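PDB 2AUS: pseudouridine synthase, which probably catalyses the isomerisation of uridine to pseudouridine in RNA, as the archaeal Cbf5 member of the TruB family. Local coordinates for residues I66-G78 with L89-Q101. Sequence-based numbering, arbitrary orientation.
Sequences IKRILNLEKAGHG and LPVALERATRVVQ
A75 to H77 pairs antiparallel with V91 to L93, the two short strand axes passing 4.5 Å apart at 156°, and G76 and A92 form the hydrogen-bonded pair between two non-hydrogen-bonded ones, A75 with L93 and H77 with V91. G76 and A92 exchange two bonds, A92 N to G76 O being 2.7 Å, and beyond H77 and V91 G78 N reaches P90 O. At the other end E94 N bonds K74 O, but E94 O is turned to T97, accepting from its N and OG1, and the glutamate side chain supplies the acceptor for K74 N that a regular antiparallel pair would take from that carbonyl. With its chain bent at chi2 (-82°), it turns back over L72 and offers OE1 to two successive amides: K74 N at 2.9 Å and E73 N at 3.1 Å. Both donors come from the same face of the carboxylate, 37° out of its plane. The glutamate thereby pins the turn that follows helix 59-69.

A75, H77, V91 and L93 share one face, apolar around I66 and L72. I66 meets V91 tip to tip, CD1 to CG2 at 3.7 Å, whereas L72 CD1 slants against L93 CD2 at 3.6 Å. H77 CB meets L89 CD1, while its NE2 bonds T80 OG1. The other face is covered by the 3-10 segment: T97 CG2 lies 3.8 Å from G76 N, and V100 CG1 rests 3.7 Å from G78 N, where the glycines bring bare backbone against these methyls.

This beta hairpin thus lies between helix 59-69 and the 3-10 segment 95-101, while strand 47-53 pairs with the far edge of strand 88-93 and helix 217-228 packs against I66 and L70.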
# COMPACT_ATOMS: atom_id res chain seq x y z
N ILE A 66 6.18 3.31 13.66
CA ILE A 66 6.42 4.34 14.66
C ILE A 66 7.82 4.16 15.29
O ILE A 66 8.53 5.14 15.51
CB ILE A 66 5.31 4.32 15.72
CG1 ILE A 66 4.05 4.98 15.14
CG2 ILE A 66 5.76 5.01 17.00
CD1 ILE A 66 2.83 4.86 16.01
N LYS A 67 8.21 2.92 15.55
CA LYS A 67 9.52 2.65 16.13
C LYS A 67 10.62 3.08 15.17
O LYS A 67 11.66 3.61 15.59
CB LYS A 67 9.67 1.17 16.48
CG LYS A 67 8.64 0.66 17.48
CD LYS A 67 9.11 -0.59 18.21
CE LYS A 67 9.29 -1.77 17.28
NZ LYS A 67 9.80 -2.97 18.01
N ARG A 68 10.40 2.87 13.87
CA ARG A 68 11.38 3.24 12.87
C ARG A 68 11.47 4.75 12.74
O ARG A 68 12.56 5.31 12.72
CB ARG A 68 11.03 2.63 11.51
CG ARG A 68 10.94 1.11 11.54
CD ARG A 68 11.02 0.49 10.16
NE ARG A 68 10.90 -0.96 10.25
CZ ARG A 68 9.74 -1.62 10.25
NH1 ARG A 68 8.59 -0.97 10.15
NH2 ARG A 68 9.73 -2.95 10.37
N ILE A 69 10.32 5.41 12.66
CA ILE A 69 10.28 6.86 12.53
C ILE A 69 10.94 7.58 13.70
O ILE A 69 11.74 8.49 13.51
CB ILE A 69 8.83 7.37 12.41
CG1 ILE A 69 8.16 6.74 11.19
CG2 ILE A 69 8.83 8.90 12.33
CD1 ILE A 69 6.66 7.00 11.13
N LEU A 70 10.58 7.17 14.91
CA LEU A 70 11.13 7.82 16.09
C LEU A 70 12.41 7.16 16.61
O LEU A 70 12.88 7.49 17.69
CB LEU A 70 10.07 7.87 17.20
CG LEU A 70 8.73 8.51 16.80
CD1 LEU A 70 7.78 8.49 18.00
CD2 LEU A 70 8.95 9.94 16.32
N ASN A 71 12.97 6.24 15.83
CA ASN A 71 14.21 5.57 16.23
C ASN A 71 14.11 5.04 17.65
O ASN A 71 14.96 5.30 18.50
CB ASN A 71 15.38 6.56 16.12
CG ASN A 71 15.79 6.83 14.68
OD1 ASN A 71 16.63 6.12 14.12
ND2 ASN A 71 15.19 7.84 14.07
N LEU A 72 13.05 4.27 17.91
CA LEU A 72 12.81 3.70 19.23
C LEU A 72 13.18 2.23 19.26
O LEU A 72 13.30 1.59 18.23
CB LEU A 72 11.33 3.84 19.60
CG LEU A 72 10.66 5.19 19.39
CD1 LEU A 72 9.19 5.07 19.78
CD2 LEU A 72 11.35 6.27 20.20
N GLU A 73 13.33 1.71 20.48
CA GLU A 73 13.65 0.30 20.68
C GLU A 73 12.36 -0.45 20.98
O GLU A 73 12.16 -1.56 20.50
CB GLU A 73 14.62 0.15 21.86
CG GLU A 73 16.02 0.69 21.59
CD GLU A 73 16.82 -0.21 20.66
OE1 GLU A 73 16.21 -0.79 19.73
OE2 GLU A 73 18.05 -0.32 20.85
N LYS A 74 11.48 0.18 21.76
CA LYS A 74 10.21 -0.42 22.15
C LYS A 74 9.02 0.52 21.98
O LYS A 74 9.16 1.74 22.05
CB LYS A 74 10.26 -0.86 23.62
CG LYS A 74 11.36 -1.85 23.96
CD LYS A 74 11.12 -3.19 23.28
CE LYS A 74 12.25 -4.18 23.58
NZ LYS A 74 12.00 -5.50 22.94
N ALA A 75 7.85 -0.08 21.79
CA ALA A 75 6.60 0.65 21.64
C ALA A 75 5.51 -0.40 21.62
O ALA A 75 5.77 -1.55 21.29
CB ALA A 75 6.59 1.44 20.34
N GLY A 76 4.29 -0.01 21.98
CA GLY A 76 3.18 -0.94 22.00
C GLY A 76 1.86 -0.22 21.90
O GLY A 76 1.71 0.91 22.38
N HIS A 77 0.87 -0.84 21.27
CA HIS A 77 -0.42 -0.21 21.13
C HIS A 77 -1.44 -0.71 22.13
O HIS A 77 -1.31 -1.80 22.69
CB HIS A 77 -0.97 -0.42 19.71
CG HIS A 77 -1.32 -1.84 19.40
ND1 HIS A 77 -0.38 -2.77 19.02
CD2 HIS A 77 -2.50 -2.49 19.42
CE1 HIS A 77 -0.96 -3.94 18.82
NE2 HIS A 77 -2.26 -3.79 19.05
N GLY A 78 -2.46 0.10 22.36
CA GLY A 78 -3.52 -0.26 23.27
C GLY A 78 -4.78 -0.43 22.45
O GLY A 78 -5.13 0.45 21.66
N LEU A 89 -5.52 5.26 17.87
CA LEU A 89 -4.69 4.12 18.21
C LEU A 89 -3.60 4.59 19.17
O LEU A 89 -2.56 5.10 18.74
CB LEU A 89 -4.04 3.51 16.96
CG LEU A 89 -3.18 2.29 17.28
CD1 LEU A 89 -4.08 1.13 17.68
CD2 LEU A 89 -2.34 1.92 16.08
N PRO A 90 -3.83 4.44 20.48
CA PRO A 90 -2.81 4.87 21.44
C PRO A 90 -1.58 3.99 21.33
O PRO A 90 -1.68 2.76 21.38
CB PRO A 90 -3.51 4.71 22.79
CG PRO A 90 -4.95 4.90 22.45
CD PRO A 90 -5.08 4.11 21.17
N VAL A 91 -0.42 4.61 21.16
CA VAL A 91 0.82 3.86 21.06
C VAL A 91 1.78 4.36 22.14
O VAL A 91 2.24 5.50 22.08
CB VAL A 91 1.48 4.03 19.66
CG1 VAL A 91 2.74 3.18 19.56
CG2 VAL A 91 0.50 3.62 18.57
N ALA A 92 2.04 3.51 23.13
CA ALA A 92 2.95 3.87 24.22
C ALA A 92 4.38 3.63 23.75
O ALA A 92 4.65 2.65 23.05
CB ALA A 92 2.63 3.04 25.47
N LEU A 93 5.29 4.51 24.14
CA LEU A 93 6.68 4.42 23.71
C LEU A 93 7.71 4.04 24.78
O LEU A 93 7.59 4.39 25.95
CB LEU A 93 7.12 5.76 23.11
CG LEU A 93 6.12 6.50 22.22
CD1 LEU A 93 6.68 7.87 21.88
CD2 LEU A 93 5.84 5.69 20.95
N GLU A 94 8.74 3.33 24.32
CA GLU A 94 9.85 2.92 25.16
C GLU A 94 9.47 2.46 26.57
O GLU A 94 8.78 1.46 26.75
CB GLU A 94 10.86 4.07 25.24
CG GLU A 94 11.28 4.61 23.87
CD GLU A 94 12.39 3.78 23.22
OE1 GLU A 94 12.33 2.53 23.27
OE2 GLU A 94 13.32 4.37 22.64
N ARG A 95 9.93 3.21 27.56
CA ARG A 95 9.68 2.90 28.97
C ARG A 95 8.21 2.90 29.39
O ARG A 95 7.84 2.30 30.39
CB ARG A 95 10.46 3.88 29.84
CG ARG A 95 11.97 3.73 29.74
CD ARG A 95 12.48 2.72 30.74
NE ARG A 95 12.02 3.05 32.09
CZ ARG A 95 12.30 2.34 33.17
NH1 ARG A 95 13.04 1.24 33.08
NH2 ARG A 95 11.82 2.71 34.35
N ALA A 96 7.37 3.59 28.62
CA ALA A 96 5.95 3.67 28.92
C ALA A 96 5.13 2.60 28.18
O ALA A 96 3.92 2.47 28.40
CB ALA A 96 5.42 5.04 28.55
N THR A 97 5.80 1.84 27.32
CA THR A 97 5.15 0.81 26.52
C THR A 97 4.01 0.06 27.20
O THR A 97 2.92 -0.04 26.64
CB THR A 97 6.18 -0.23 26.00
OG1 THR A 97 7.04 0.39 25.04
CG2 THR A 97 5.47 -1.41 25.33
N ARG A 98 4.25 -0.44 28.40
CA ARG A 98 3.24 -1.22 29.11
C ARG A 98 2.09 -0.41 29.71
O ARG A 98 1.15 -0.99 30.26
CB ARG A 98 3.90 -2.05 30.21
CG ARG A 98 5.08 -2.91 29.74
CD ARG A 98 4.63 -4.09 28.90
NE ARG A 98 5.76 -4.91 28.42
CZ ARG A 98 6.69 -5.45 29.22
NH1 ARG A 98 6.64 -5.28 30.53
NH2 ARG A 98 7.66 -6.19 28.69
N VAL A 99 2.14 0.92 29.63
CA VAL A 99 1.06 1.73 30.21
C VAL A 99 -0.27 1.53 29.46
O VAL A 99 -1.34 1.90 29.96
CB VAL A 99 1.42 3.24 30.24
CG1 VAL A 99 1.21 3.87 28.86
CG2 VAL A 99 0.60 3.94 31.30
N VAL A 100 -0.22 0.93 28.27
CA VAL A 100 -1.45 0.69 27.51
C VAL A 100 -2.34 -0.31 28.25
O VAL A 100 -3.51 -0.48 27.91
CB VAL A 100 -1.17 0.16 26.08
CG1 VAL A 100 -0.54 1.24 25.25
CG2 VAL A 100 -0.28 -1.07 26.14
N GLN A 101 -1.78 -0.97 29.26
CA GLN A 101 -2.54 -1.92 30.06
C GLN A 101 -3.67 -1.16 30.77
O GLN A 101 -4.72 -1.72 31.08
CB GLN A 101 -1.64 -2.58 31.12
CG GLN A 101 -2.34 -3.63 31.98
CD GLN A 101 -1.62 -3.90 33.30
OE1 GLN A 101 -0.39 -3.98 33.35
NE2 GLN A 101 -2.38 -4.06 34.38